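Local coordinates for protein xyloglucan-specific endo-beta-1,4-glucanase BoGH5A (Bacteroides ovatus, PDB 3ZMR) that cleaves internal beta-1,4-glucosidic linkages in the backbone of xyloglucan, with retention of the beta configuration, to release xyloglucan oligosaccharides, at residues D106-R111 / G296-Y301; S39-W44 / T72-V77; P340-I345 / D364-G369. One frame throughout, in Å; residues are numbered along the deposited sequence.

In the fold
Contact 3, in the catalytic beta/alpha-barrel, is the buried one; contact 1 is partly buried and contact 2 lies at the surface. Contact 1 sets the loop after the last BACON strand against a loop of that barrel. Contacts 1 and 3 lie on opposite sides of the chain's centre, their centres about 43 Å apart. Contact 2 belongs to the BACON domain, its centre about 53 Å from that of contact 3. No segments are shared and no contacts touch. Contact 2 is sheet pairing, held mainly by backbone bonds. Contact 1 joins its loops through an arginine and a tyrosine. Contact 3 ties a loop to a short helix by a serine-aspartate bond, on the barrel side that carries the glycan.

Contact 1: D106-R111 / G296-Y301; sequences DNTGMR and GGRNHY
D106 and G297 bring the two backbones closest, with their CA atoms 4.7 Å apart. The N-H of D106 makes a weak bond to G297 O. From N107 to M110 the chain makes a type II beta turn, closed by M110 N on N107 O, with G109 at positive phi. G296, at positive phi, is the first residue after helix 275-293 to leave helical backbone angles. Residues 298-300 take up such angles again, without the regular helical bonds.

R298, extended from CG to NE, runs past the turn and carries much of the contact. R298 NE gives a weak, bent bond to T108 O (2.9 Å, 127° at the hydrogen). T108 packs its CB and CG2 against R298 NH2, CG2 at 3.5 Å. A water accepts from NH2 and donates weakly to T108 O. D106 OD2 lies over one face of the guanidinium, 3.7 Å from R298 NH1. This is a long salt bridge of charges alone, since no N-H points at the oxygen. The other oxygen, OD1, is gripped twice, by the hydroxyl and the backbone N of T108. The second bond makes an Asx turn and probably holds the carboxylate in place.

M110 is bent at chi2 and chi3 (-53° and -78°), curling SD back against R298 CB. Its CB packs on Y301 CB at 4.0 Å. N107 CB sits over a face of the Y301 ring in a CH-pi contact, 4.2 Å from the centroid. D106 O instead meets the ring edge, 3.3 Å from Y301 CD2. Segment 296-301 links helix 275-293 to barrel strand 304-307. The arrangement is an Asx turn and a type II turn docked on a helix-to-strand loop of a beta/alpha-barrel.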
ATOM      1  N   ASP A 106      22.898  -2.987  -5.562  1.00  9.93           N
ATOM      2  CA  ASP A 106      23.504  -4.269  -5.154  1.00  9.63           C
ATOM      3  C   ASP A 106      22.438  -5.340  -5.212  1.00  9.49           C
ATOM      4  O   ASP A 106      21.441  -5.261  -4.496  1.00  9.35           O
ATOM      5  CB  ASP A 106      24.096  -4.136  -3.734  1.00 10.33           C
ATOM      6  CG  ASP A 106      24.878  -5.350  -3.258  1.00 10.87           C
ATOM      7  OD1 ASP A 106      24.854  -6.398  -3.934  1.00 11.89           O
ATOM      8  OD2 ASP A 106      25.515  -5.233  -2.191  1.00 14.11           O
ATOM      9  N   ASN A 107      22.602  -6.326  -6.083  1.00  9.27           N
ATOM     10  CA  ASN A 107      21.650  -7.436  -6.169  1.00  9.79           C
ATOM     11  C   ASN A 107      21.970  -8.664  -5.316  1.00  9.65           C
ATOM     12  O   ASN A 107      21.358  -9.725  -5.486  1.00 11.20           O
ATOM     13  CB  ASN A 107      21.421  -7.835  -7.622  1.00 10.29           C
ATOM     14  CG  ASN A 107      22.585  -8.580  -8.227  1.00 11.30           C
ATOM     15  OD1 ASN A 107      23.551  -8.865  -7.562  1.00 12.65           O
ATOM     16  ND2 ASN A 107      22.465  -8.928  -9.488  1.00 19.03           N
ATOM     17  N   THR A 108      22.893  -8.508  -4.380  1.00 10.31           N
ATOM     18  CA  THR A 108      23.224  -9.600  -3.463  1.00 10.80           C
ATOM     19  C   THR A 108      21.984  -9.998  -2.676  1.00 10.45           C
ATOM     20  O   THR A 108      21.381  -9.171  -1.996  1.00 12.31           O
ATOM     21  CB  THR A 108      24.372  -9.235  -2.516  1.00 11.38           C
ATOM     22  OG1 THR A 108      25.502  -8.841  -3.293  1.00 12.15           O
ATOM     23  CG2 THR A 108      24.752 -10.427  -1.651  1.00 13.39           C
ATOM     24  N   GLY A 109      21.596 -11.259  -2.790  1.00  9.40           N
ATOM     25  CA  GLY A 109      20.386 -11.738  -2.101  1.00 11.30           C
ATOM     26  C   GLY A 109      19.071 -11.268  -2.689  1.00 12.56           C
ATOM     27  O   GLY A 109      18.020 -11.534  -2.118  1.00 11.17           O
ATOM     28  N   MET A 110      19.144 -10.626  -3.858  1.00 10.28           N
ATOM     29  CA  MET A 110      17.992 -10.051  -4.544  1.00  8.29           C
ATOM     30  C   MET A 110      17.775 -10.854  -5.825  1.00  9.02           C
ATOM     31  O   MET A 110      18.378 -10.574  -6.861  1.00 12.35           O
ATOM     32  CB  MET A 110      18.161  -8.550  -4.835  1.00  9.32           C
ATOM     33  CG  MET A 110      18.727  -7.742  -3.684  1.00  9.39           C
ATOM     34  SD  MET A 110      17.896  -7.884  -2.102  1.00 10.60           S
ATOM     35  CE  MET A 110      16.478  -6.839  -2.354  1.00 10.11           C
ATOM     36  N   ARG A 111      16.939 -11.887  -5.737  1.00  8.90           N
ATOM     37  CA  ARG A 111      16.675 -12.782  -6.868  1.00  9.60           C
ATOM     38  C   ARG A 111      16.058 -12.030  -8.036  1.00 10.00           C
ATOM     39  O   ARG A 111      15.325 -11.054  -7.861  1.00 10.80           O
ATOM     40  CB  ARG A 111      15.759 -13.911  -6.445  1.00 14.20           C
ATOM     41  CG  ARG A 111      16.414 -14.853  -5.428  1.00 11.68           C
ATOM     42  CD  ARG A 111      15.371 -15.769  -4.810  1.00 12.45           C
ATOM     43  NE  ARG A 111      14.587 -15.032  -3.827  1.00 10.69           N
ATOM     44  CZ  ARG A 111      13.576 -15.536  -3.138  1.00 12.72           C
ATOM     45  NH1 ARG A 111      13.138 -16.782  -3.362  1.00 15.15           N
ATOM     46  NH2 ARG A 111      13.006 -14.778  -2.217  1.00 12.54           N
ATOM     47  N   GLY A 296      19.693   3.460  -2.480  1.00  9.56           N
ATOM     48  CA  GLY A 296      20.478   2.543  -3.268  1.00  9.24           C
ATOM     49  C   GLY A 296      20.776   1.226  -2.603  1.00 10.49           C
ATOM     50  O   GLY A 296      19.988   0.717  -1.801  1.00  9.56           O
ATOM     51  N   GLY A 297      21.927   0.632  -2.918  1.00 10.98           N
ATOM     52  CA  GLY A 297      22.256  -0.699  -2.436  1.00  8.82           C
ATOM     53  C   GLY A 297      21.167  -1.698  -2.800  1.00  8.53           C
ATOM     54  O   GLY A 297      20.557  -1.640  -3.880  1.00  8.22           O
ATOM     55  N   ARG A 298      20.906  -2.638  -1.901  1.00  8.57           N
ATOM     56  CA  ARG A 298      19.844  -3.624  -2.143  1.00  8.60           C
ATOM     57  C   ARG A 298      18.450  -2.969  -2.197  1.00  7.60           C
ATOM     58  O   ARG A 298      17.500  -3.562  -2.725  1.00  8.67           O
ATOM     59  CB  ARG A 298      19.881  -4.691  -1.067  1.00  8.65           C
ATOM     60  CG  ARG A 298      21.094  -5.615  -1.154  1.00 10.32           C
ATOM     61  CD  ARG A 298      21.060  -6.544   0.029  1.00 10.01           C
ATOM     62  NE  ARG A 298      22.177  -7.462   0.219  1.00 10.21           N
ATOM     63  CZ  ARG A 298      23.356  -7.146   0.712  1.00 10.56           C
ATOM     64  NH1 ARG A 298      23.710  -5.879   0.954  1.00 15.49           N
ATOM     65  NH2 ARG A 298      24.220  -8.146   0.956  1.00 15.57           N
ATOM     66  N   ASN A 299      18.323  -1.769  -1.624  1.00  7.15           N
ATOM     67  CA  ASN A 299      17.063  -1.040  -1.665  1.00  7.69           C
ATOM     68  C   ASN A 299      16.683  -0.580  -3.076  1.00  9.17           C
ATOM     69  O   ASN A 299      15.555  -0.231  -3.345  1.00 10.05           O
ATOM     70  CB  ASN A 299      17.067   0.159  -0.730  1.00 10.00           C
ATOM     71  CG  ASN A 299      16.989  -0.238   0.738  1.00  7.58           C
ATOM     72  OD1 ASN A 299      16.599  -1.358   1.104  1.00  8.99           O
ATOM     73  ND2 ASN A 299      17.340   0.686   1.580  1.00  8.61           N
ATOM     74  N   HIS A 300      17.632  -0.604  -3.990  1.00  8.72           N
ATOM     75  CA  HIS A 300      17.333  -0.378  -5.409  1.00  8.98           C
ATOM     76  C   HIS A 300      16.396  -1.450  -5.960  1.00  7.90           C
ATOM     77  O   HIS A 300      15.531  -1.156  -6.764  1.00  9.63           O
ATOM     78  CB  HIS A 300      18.644  -0.361  -6.206  1.00 11.10           C
ATOM     79  CG  HIS A 300      18.475  -0.102  -7.675  1.00 10.04           C
ATOM     80  ND1 HIS A 300      18.307   1.163  -8.170  1.00 11.29           N
ATOM     81  CD2 HIS A 300      18.411  -0.936  -8.742  1.00 12.09           C
ATOM     82  CE1 HIS A 300      18.203   1.113  -9.489  1.00 15.69           C
ATOM     83  NE2 HIS A 300      18.252  -0.148  -9.861  1.00 15.28           N
ATOM     84  N   TYR A 301      16.560  -2.678  -5.460  1.00  8.25           N
ATOM     85  CA  TYR A 301      15.878  -3.865  -5.962  1.00 10.26           C
ATOM     86  C   TYR A 301      14.766  -4.409  -5.058  1.00  8.27           C
ATOM     87  O   TYR A 301      14.044  -5.336  -5.457  1.00  9.80           O
ATOM     88  CB  TYR A 301      16.898  -4.986  -6.149  1.00  9.07           C
ATOM     89  CG  TYR A 301      17.937  -4.721  -7.219  1.00  9.68           C
ATOM     90  CD1 TYR A 301      17.596  -4.751  -8.585  1.00 11.57           C
ATOM     91  CD2 TYR A 301      19.259  -4.447  -6.891  1.00 12.98           C
ATOM     92  CE1 TYR A 301      18.535  -4.551  -9.588  1.00 14.03           C
ATOM     93  CE2 TYR A 301      20.198  -4.240  -7.890  1.00 11.65           C
ATOM     94  CZ  TYR A 301      19.815  -4.280  -9.218  1.00  9.34           C
ATOM     95  OH  TYR A 301      20.760  -4.076 -10.190  1.00 14.71           O
TER
HETATM   96  O   HOH W   1      22.372 -10.503   0.964  1.00 21.02           O

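Contact 2: S39-W44 / T72-V77; sequences STSESW and TATVTV
S41 meets T74 just beyond the last paired residue of strand 36-40. S41 CB comes first, 3.4 Å from T74 OG1. OG lies between the backbone N and the carbonyl carbon (chi1 72°), and this turns it to the neighbouring strand. There S41 OG accepts the N-H of T74 at 2.8 Å, almost straight at 170°. It also touches CA and CB of A73. The backbone N of S41 bonds to T74 O, so the residue holds T74 through both backbone and side chain. The hydroxyl takes the place that a backbone carbonyl would probably fill if the regular pairing went on.

Before this, S39 and T76 form an antiparallel hydrogen-bonded pair, with T76 N on S39 O at 2.8 Å and S39 N on T76 O. T40 and V75 form the next, non-hydrogen-bonded pair. These strands are neighbours in the mixed sheet of the BACON domain, and strand 85-91 flanks 71-78 on its other edge. The domain does not bind carbohydrate and may serve to distance the catalytic module from the cell surface.

On one face T40 CG2 and V75 CG2 lie side by side, 4.0 Å apart. Past S41 the chain leaves the sheet, and E42 and W44 fold back on A73. CG of E42 meets A73 CB at 3.7 Å. CB of E42 rests on a face of the W44 ring, offset toward its rim. CZ2 of W44 touches A73 CB, while T72 O approaches the indole edge, 3.3 Å from W44 CZ2. R71 adds a cation-pi contact to the same indole.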
ATOM      1  N   SER A  39      -2.156  21.376 -32.614  1.00 18.88           N
ATOM      2  CA  SER A  39      -2.121  19.929 -32.494  1.00 18.16           C
ATOM      3  C   SER A  39      -0.780  19.551 -31.841  1.00 14.71           C
ATOM      4  O   SER A  39       0.135  20.391 -31.714  1.00 16.43           O
ATOM      5  CB  SER A  39      -2.288  19.239 -33.853  1.00 24.61           C
ATOM      6  OG  SER A  39      -1.180  19.467 -34.690  1.00 27.74           O
ATOM      7  N   THR A  40      -0.700  18.308 -31.389  1.00 17.91           N
ATOM      8  CA  THR A  40       0.551  17.726 -30.891  1.00 16.85           C
ATOM      9  C   THR A  40       0.831  16.377 -31.579  1.00 20.86           C
ATOM     10  O   THR A  40      -0.073  15.705 -32.097  1.00 19.99           O
ATOM     11  CB  THR A  40       0.568  17.496 -29.353  1.00 18.62           C
ATOM     12  OG1 THR A  40      -0.039  16.239 -29.035  1.00 24.15           O
ATOM     13  CG2 THR A  40      -0.133  18.619 -28.600  1.00 20.81           C
ATOM     14  N   SER A  41       2.098  15.974 -31.531  1.00 19.18           N
ATOM     15  CA  SER A  41       2.567  14.799 -32.264  1.00 21.46           C
ATOM     16  C   SER A  41       2.471  13.489 -31.467  1.00 23.54           C
ATOM     17  O   SER A  41       2.728  12.422 -32.019  1.00 26.39           O
ATOM     18  CB  SER A  41       4.013  15.024 -32.719  1.00 23.51           C
ATOM     19  OG  SER A  41       4.896  14.972 -31.611  1.00 21.55           O
ATOM     20  N   GLU A  42       2.135  13.578 -30.174  1.00 19.47           N
ATOM     21  CA  GLU A  42       2.113  12.410 -29.281  1.00 21.30           C
ATOM     22  C   GLU A  42       0.957  12.513 -28.281  1.00 18.28           C
ATOM     23  O   GLU A  42       0.682  13.588 -27.759  1.00 22.22           O
ATOM     24  CB  GLU A  42       3.433  12.261 -28.509  1.00 23.63           C
ATOM     25  CG  GLU A  42       4.684  12.140 -29.369  1.00 24.66           C
ATOM     26  CD  GLU A  42       4.779  10.827 -30.135  1.00 28.76           C
ATOM     27  OE1 GLU A  42       4.011   9.874 -29.862  1.00 29.75           O
ATOM     28  OE2 GLU A  42       5.659  10.742 -31.006  1.00 32.05           O
ATOM     29  N   SER A  43       0.321  11.386 -28.011  1.00 23.55           N
ATOM     30  CA  SER A  43      -0.873  11.325 -27.164  1.00 28.97           C
ATOM     31  C   SER A  43      -0.592  11.697 -25.716  1.00 24.61           C
ATOM     32  O   SER A  43      -1.497  12.125 -25.015  1.00 25.78           O
ATOM     33  CB  SER A  43      -1.522   9.937 -27.234  1.00 41.22           C
ATOM     34  OG  SER A  43      -0.650   8.931 -26.757  1.00 45.61           O
ATOM     35  N   TRP A  44       0.664  11.563 -25.285  1.00 19.54           N
ATOM     36  CA  TRP A  44       1.037  11.890 -23.880  1.00 18.80           C
ATOM     37  C   TRP A  44       1.303  13.388 -23.646  1.00 19.18           C
ATOM     38  O   TRP A  44       1.510  13.840 -22.515  1.00 16.80           O
ATOM     39  CB  TRP A  44       2.268  11.087 -23.411  1.00 19.72           C
ATOM     40  CG  TRP A  44       3.507  11.219 -24.302  1.00 19.29           C
ATOM     41  CD1 TRP A  44       3.884  10.350 -25.306  1.00 20.22           C
ATOM     42  CD2 TRP A  44       4.496  12.272 -24.306  1.00 17.19           C
ATOM     43  NE1 TRP A  44       5.037  10.779 -25.899  1.00 23.74           N
ATOM     44  CE2 TRP A  44       5.433  11.956 -25.329  1.00 22.02           C
ATOM     45  CE3 TRP A  44       4.700  13.441 -23.538  1.00 15.48           C
ATOM     46  CZ2 TRP A  44       6.537  12.756 -25.611  1.00 21.30           C
ATOM     47  CZ3 TRP A  44       5.816  14.249 -23.824  1.00 17.06           C
ATOM     48  CH2 TRP A  44       6.733  13.877 -24.847  1.00 18.06           C
ATOM     49  N   THR A  72      10.212  12.617 -26.607  1.00 19.67           N
ATOM     50  CA  THR A  72      10.028  13.905 -27.253  1.00 17.65           C
ATOM     51  C   THR A  72       8.739  13.971 -28.069  1.00 17.84           C
ATOM     52  O   THR A  72       8.189  12.970 -28.516  1.00 19.10           O
ATOM     53  CB  THR A  72      11.208  14.256 -28.181  1.00 23.42           C
ATOM     54  OG1 THR A  72      11.300  13.289 -29.245  1.00 24.43           O
ATOM     55  CG2 THR A  72      12.534  14.331 -27.394  1.00 19.87           C
ATOM     56  N   ALA A  73       8.263  15.191 -28.225  1.00 17.68           N
ATOM     57  CA  ALA A  73       7.084  15.482 -29.023  1.00 18.65           C
ATOM     58  C   ALA A  73       7.212  16.885 -29.609  1.00 15.45           C
ATOM     59  O   ALA A  73       8.133  17.668 -29.279  1.00 16.69           O
ATOM     60  CB  ALA A  73       5.842  15.400 -28.168  1.00 23.28           C
ATOM     61  N   THR A  74       6.294  17.185 -30.519  1.00 20.90           N
ATOM     62  CA  THR A  74       6.132  18.569 -30.975  1.00 16.95           C
ATOM     63  C   THR A  74       4.704  19.040 -30.733  1.00 15.33           C
ATOM     64  O   THR A  74       3.768  18.237 -30.605  1.00 17.04           O
ATOM     65  CB  THR A  74       6.482  18.756 -32.464  1.00 20.39           C
ATOM     66  OG1 THR A  74       5.619  17.934 -33.257  1.00 20.07           O
ATOM     67  CG2 THR A  74       7.922  18.394 -32.725  1.00 21.47           C
ATOM     68  N   VAL A  75       4.579  20.356 -30.640  1.00 15.63           N
ATOM     69  CA  VAL A  75       3.300  21.059 -30.602  1.00 17.68           C
ATOM     70  C   VAL A  75       3.331  22.046 -31.770  1.00 15.48           C
ATOM     71  O   VAL A  75       4.233  22.900 -31.868  1.00 16.60           O
ATOM     72  CB  VAL A  75       3.117  21.816 -29.264  1.00 15.90           C
ATOM     73  CG1 VAL A  75       1.810  22.598 -29.258  1.00 21.40           C
ATOM     74  CG2 VAL A  75       3.142  20.835 -28.084  1.00 19.30           C
ATOM     75  N   THR A  76       2.344  21.916 -32.651  1.00 16.01           N
ATOM     76  CA  THR A  76       2.278  22.719 -33.866  1.00 17.41           C
ATOM     77  C   THR A  76       1.157  23.721 -33.783  1.00 16.13           C
ATOM     78  O   THR A  76      -0.015  23.352 -33.621  1.00 16.43           O
ATOM     79  CB  THR A  76       2.073  21.804 -35.079  1.00 18.53           C
ATOM     80  OG1 THR A  76       3.229  20.980 -35.207  1.00 22.10           O
ATOM     81  CG2 THR A  76       1.893  22.604 -36.392  1.00 22.29           C
ATOM     82  N   VAL A  77       1.545  24.988 -33.854  1.00 16.03           N
ATOM     83  CA  VAL A  77       0.588  26.106 -33.887  1.00 15.88           C
ATOM     84  C   VAL A  77       0.485  26.608 -35.329  1.00 17.82           C
ATOM     85  O   VAL A  77       1.495  26.898 -35.965  1.00 18.86           O
ATOM     86  CB  VAL A  77       1.028  27.259 -32.967  1.00 18.62           C
ATOM     87  CG1 VAL A  77      -0.099  28.257 -32.801  1.00 20.34           C
ATOM     88  CG2 VAL A  77       1.500  26.717 -31.601  1.00 20.66           C
TER

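Contact 3: P340-I345 / D364-G369; sequences PYDFTI and DVSATG. With GLC (alpha-D-glucopyranose), chain L; EDO (1,2-ethanediol), chain F.
S366 and D342 make the direct hydrogen bond between the short helix 341-344 and the loop 364-369. S366 OG donates to D342 OD1 at 2.6 Å. It comes from the syn side, 33° out of the carboxylate plane. D342 CG lies between its backbone N and carbonyl carbon (chi1 63°), which turns the carboxylate to the loop. The other oxygen, D342 OD2, takes a bond from a water at 2.6 Å. The same water accepts from A367 N, so the carboxylate holds the loop both directly and through the water. An alanine in place of D342 would probably leave the S366 hydroxyl and this water without their acceptor and loosen the loop around S366 and A367.

Van der Waals contact comes mostly from P340, which follows a cis peptide bond and is the N-cap residue of the helix. Its ring lies against three parts of the loop. P340 CG touches S366 OG at 3.5 Å, CB touches T368 O, and CD touches G369 O. G369 has positive phi, and a side chain there would clash with P340 CB. F343 adds CB, 3.7 Å from S366 OG, so the hydroxyl sits among carbons of both residues.

Ligand contacts lie at the ends of the segments. I345 CD1 is 3.8 Å from C6 of the bound glucose and forms part of the glycan pocket. At the far end, D364 OD2 takes a weak bond from an ethanediol, probably from the crystallisation liquor.

The segment 340-345 follows barrel strand 331-337, and the loop leads into helix 371-379. The F343 ring meets the rings of W356 and of Y419, which belongs to helix 406-429. P340 also packs on Y419, so the short helix lies between that long helix and the loop.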
ATOM      1  N   PRO A 340     -17.993  -8.708   5.853  1.00 11.23           N
ATOM      2  CA  PRO A 340     -18.845  -7.646   6.335  1.00 10.56           C
ATOM      3  C   PRO A 340     -18.438  -7.198   7.738  1.00 11.52           C
ATOM      4  O   PRO A 340     -18.213  -8.032   8.651  1.00 12.37           O
ATOM      5  CB  PRO A 340     -20.232  -8.302   6.369  1.00 14.98           C
ATOM      6  CG  PRO A 340     -19.976  -9.753   6.591  1.00 13.81           C
ATOM      7  CD  PRO A 340     -18.558 -10.043   6.119  1.00 12.02           C
ATOM      8  N   TYR A 341     -18.303  -5.891   7.883  1.00 10.49           N
ATOM      9  CA  TYR A 341     -17.800  -5.263   9.107  1.00 10.03           C
ATOM     10  C   TYR A 341     -18.593  -5.674  10.368  1.00 11.24           C
ATOM     11  O   TYR A 341     -18.001  -5.913  11.420  1.00 11.68           O
ATOM     12  CB  TYR A 341     -17.852  -3.741   8.942  1.00 19.05           C
ATOM     13  CG  TYR A 341     -17.503  -2.977  10.179  1.00 16.04           C
ATOM     14  CD1 TYR A 341     -16.186  -2.769  10.550  1.00 22.79           C
ATOM     15  CD2 TYR A 341     -18.510  -2.434  10.985  1.00 16.85           C
ATOM     16  CE1 TYR A 341     -15.869  -2.054  11.694  1.00 25.37           C
ATOM     17  CE2 TYR A 341     -18.201  -1.701  12.124  1.00 19.94           C
ATOM     18  CZ  TYR A 341     -16.885  -1.524  12.475  1.00 22.48           C
ATOM     19  OH  TYR A 341     -16.577  -0.820  13.619  1.00 25.42           O
ATOM     20  N   ASP A 342     -19.911  -5.791  10.244  1.00 11.41           N
ATOM     21  CA  ASP A 342     -20.740  -6.124  11.403  1.00 12.66           C
ATOM     22  C   ASP A 342     -20.553  -7.558  11.928  1.00 13.16           C
ATOM     23  O   ASP A 342     -20.914  -7.844  13.062  1.00 15.41           O
ATOM     24  CB  ASP A 342     -22.225  -5.739  11.221  1.00 14.02           C
ATOM     25  CG  ASP A 342     -22.913  -6.468  10.114  1.00 15.58           C
ATOM     26  OD1 ASP A 342     -22.283  -7.268   9.388  1.00 16.24           O
ATOM     27  OD2 ASP A 342     -24.139  -6.260   9.984  1.00 18.53           O
ATOM     28  N   PHE A 343     -19.958  -8.410  11.110  1.00 12.37           N
ATOM     29  CA  PHE A 343     -19.516  -9.730  11.534  1.00 10.94           C
ATOM     30  C   PHE A 343     -18.054  -9.727  12.028  1.00 12.51           C
ATOM     31  O   PHE A 343     -17.745 -10.173  13.136  1.00 12.40           O
ATOM     32  CB  PHE A 343     -19.689 -10.751  10.396  1.00 11.83           C
ATOM     33  CG  PHE A 343     -19.091 -12.100  10.692  1.00 12.04           C
ATOM     34  CD1 PHE A 343     -19.654 -12.952  11.623  1.00 12.00           C
ATOM     35  CD2 PHE A 343     -17.941 -12.510  10.038  1.00 10.46           C
ATOM     36  CE1 PHE A 343     -19.082 -14.173  11.886  1.00 11.84           C
ATOM     37  CE2 PHE A 343     -17.364 -13.739  10.294  1.00 11.68           C
ATOM     38  CZ  PHE A 343     -17.929 -14.569  11.225  1.00 12.40           C
ATOM     39  N   THR A 344     -17.157  -9.181  11.217  1.00 11.24           N
ATOM     40  CA  THR A 344     -15.727  -9.349  11.481  1.00 11.62           C
ATOM     41  C   THR A 344     -15.212  -8.583  12.697  1.00 11.40           C
ATOM     42  O   THR A 344     -14.580  -9.178  13.562  1.00 14.43           O
ATOM     43  CB  THR A 344     -14.859  -8.978  10.283  1.00 12.27           C
ATOM     44  OG1 THR A 344     -15.123  -7.620   9.916  1.00 10.65           O
ATOM     45  CG2 THR A 344     -15.109  -9.943   9.112  1.00 18.06           C
ATOM     46  N   ILE A 345     -15.415  -7.265  12.726  1.00 10.60           N
ATOM     47  CA  ILE A 345     -14.699  -6.403  13.669  1.00 12.59           C
ATOM     48  C   ILE A 345     -15.554  -5.340  14.379  1.00 14.80           C
ATOM     49  O   ILE A 345     -15.053  -4.592  15.221  1.00 15.93           O
ATOM     50  CB  ILE A 345     -13.444  -5.764  13.029  1.00 21.30           C
ATOM     51  CG1 ILE A 345     -13.812  -4.930  11.830  1.00 17.09           C
ATOM     52  CG2 ILE A 345     -12.397  -6.824  12.638  1.00 28.08           C
ATOM     53  CD1 ILE A 345     -12.640  -4.076  11.363  1.00 21.72           C
ATOM     54  N   ASP A 364     -28.416 -15.310  12.151  1.00 22.95           N
ATOM     55  CA  ASP A 364     -27.848 -14.029  12.604  1.00 21.72           C
ATOM     56  C   ASP A 364     -26.717 -13.595  11.697  1.00 20.28           C
ATOM     57  O   ASP A 364     -25.580 -13.309  12.163  1.00 19.73           O
ATOM     58  CB  ASP A 364     -27.406 -14.085  14.074  1.00 22.33           C
ATOM     59  CG  ASP A 364     -27.022 -12.696  14.628  1.00 22.34           C
ATOM     60  OD1 ASP A 364     -27.760 -11.709  14.353  1.00 27.11           O
ATOM     61  OD2 ASP A 364     -25.970 -12.590  15.306  1.00 25.13           O
ATOM     62  N   VAL A 365     -27.042 -13.539  10.393  1.00 23.27           N
ATOM     63  CA  VAL A 365     -26.050 -13.195   9.382  1.00 17.02           C
ATOM     64  C   VAL A 365     -26.198 -11.764   8.899  1.00 16.80           C
ATOM     65  O   VAL A 365     -27.281 -11.138   8.947  1.00 18.44           O
ATOM     66  CB  VAL A 365     -26.007 -14.158   8.161  1.00 16.60           C
ATOM     67  CG1 VAL A 365     -25.686 -15.599   8.568  1.00 18.02           C
ATOM     68  CG2 VAL A 365     -27.293 -14.126   7.343  1.00 18.41           C
ATOM     69  N   SER A 366     -25.091 -11.271   8.364  1.00 18.02           N
ATOM     70  CA  SER A 366     -25.057  -9.928   7.794  1.00 15.04           C
ATOM     71  C   SER A 366     -25.873  -9.846   6.489  1.00 15.43           C
ATOM     72  O   SER A 366     -26.028 -10.847   5.799  1.00 15.08           O
ATOM     73  CB  SER A 366     -23.615  -9.521   7.478  1.00 14.74           C
ATOM     74  OG  SER A 366     -22.799  -9.675   8.626  1.00 14.25           O
ATOM     75  N   ALA A 367     -26.337  -8.634   6.157  1.00 19.11           N
ATOM     76  CA  ALA A 367     -27.062  -8.355   4.887  1.00 17.05           C
ATOM     77  C   ALA A 367     -26.164  -8.277   3.657  1.00 16.87           C
ATOM     78  O   ALA A 367     -26.640  -8.279   2.519  1.00 20.64           O
ATOM     79  CB  ALA A 367     -27.860  -7.053   5.008  1.00 24.94           C
ATOM     80  N   THR A 368     -24.865  -8.179   3.908  1.00 16.30           N
ATOM     81  CA  THR A 368     -23.836  -8.074   2.865  1.00 14.24           C
ATOM     82  C   THR A 368     -22.692  -9.009   3.245  1.00 12.98           C
ATOM     83  O   THR A 368     -22.694  -9.613   4.308  1.00 14.77           O
ATOM     84  CB  THR A 368     -23.266  -6.645   2.766  1.00 16.31           C
ATOM     85  OG1 THR A 368     -22.593  -6.295   3.974  1.00 17.00           O
ATOM     86  CG2 THR A 368     -24.371  -5.620   2.483  1.00 18.07           C
ATOM     87  N   GLY A 369     -21.710  -9.099   2.364  1.00 12.99           N
ATOM     88  CA  GLY A 369     -20.470  -9.792   2.643  1.00 13.32           C
ATOM     89  C   GLY A 369     -20.558 -11.289   2.811  1.00 12.08           C
ATOM     90  O   GLY A 369     -19.672 -11.897   3.415  1.00 11.90           O
TER
HETATM   91  C1  GLC L1519      -6.972  -2.225  10.237  0.50 18.82           C
HETATM   92  C2  GLC L1519      -5.836  -1.555  11.002  0.50 15.45           C
HETATM   93  C3  GLC L1519      -5.532  -2.276  12.316  0.50 13.01           C
HETATM   94  C4  GLC L1519      -6.851  -2.387  13.088  0.50 18.55           C
HETATM   95  C5  GLC L1519      -7.964  -2.943  12.188  0.50 39.31           C
HETATM   96  C6  GLC L1519      -9.310  -3.106  12.887  0.50 70.31           C
HETATM   97  O2  GLC L1519      -4.718  -1.470  10.159  0.50 11.30           O
HETATM   98  O3  GLC L1519      -4.473  -1.624  13.053  0.50  7.94           O
HETATM   99  O4  GLC L1519      -6.601  -3.269  14.148  0.50 25.57           O
HETATM  100  O5  GLC L1519      -8.118  -2.138  11.041  0.50 24.90           O
HETATM  101  O6  GLC L1519      -9.340  -4.418  13.417  0.50 90.45           O
HETATM  102  C1  EDO F1512     -25.202 -13.863  19.461  1.00 21.22           C
HETATM  103  O1  EDO F1512     -25.894 -13.650  18.218  1.00 22.25           O
HETATM  104  C2  EDO F1512     -26.205 -14.103  20.593  1.00 21.55           C
HETATM  105  O2  EDO F1512     -26.962 -12.905  20.775  1.00 20.55           O
HETATM  106  O   HOH W   2     -25.632  -6.514   7.911  1.00 22.59           O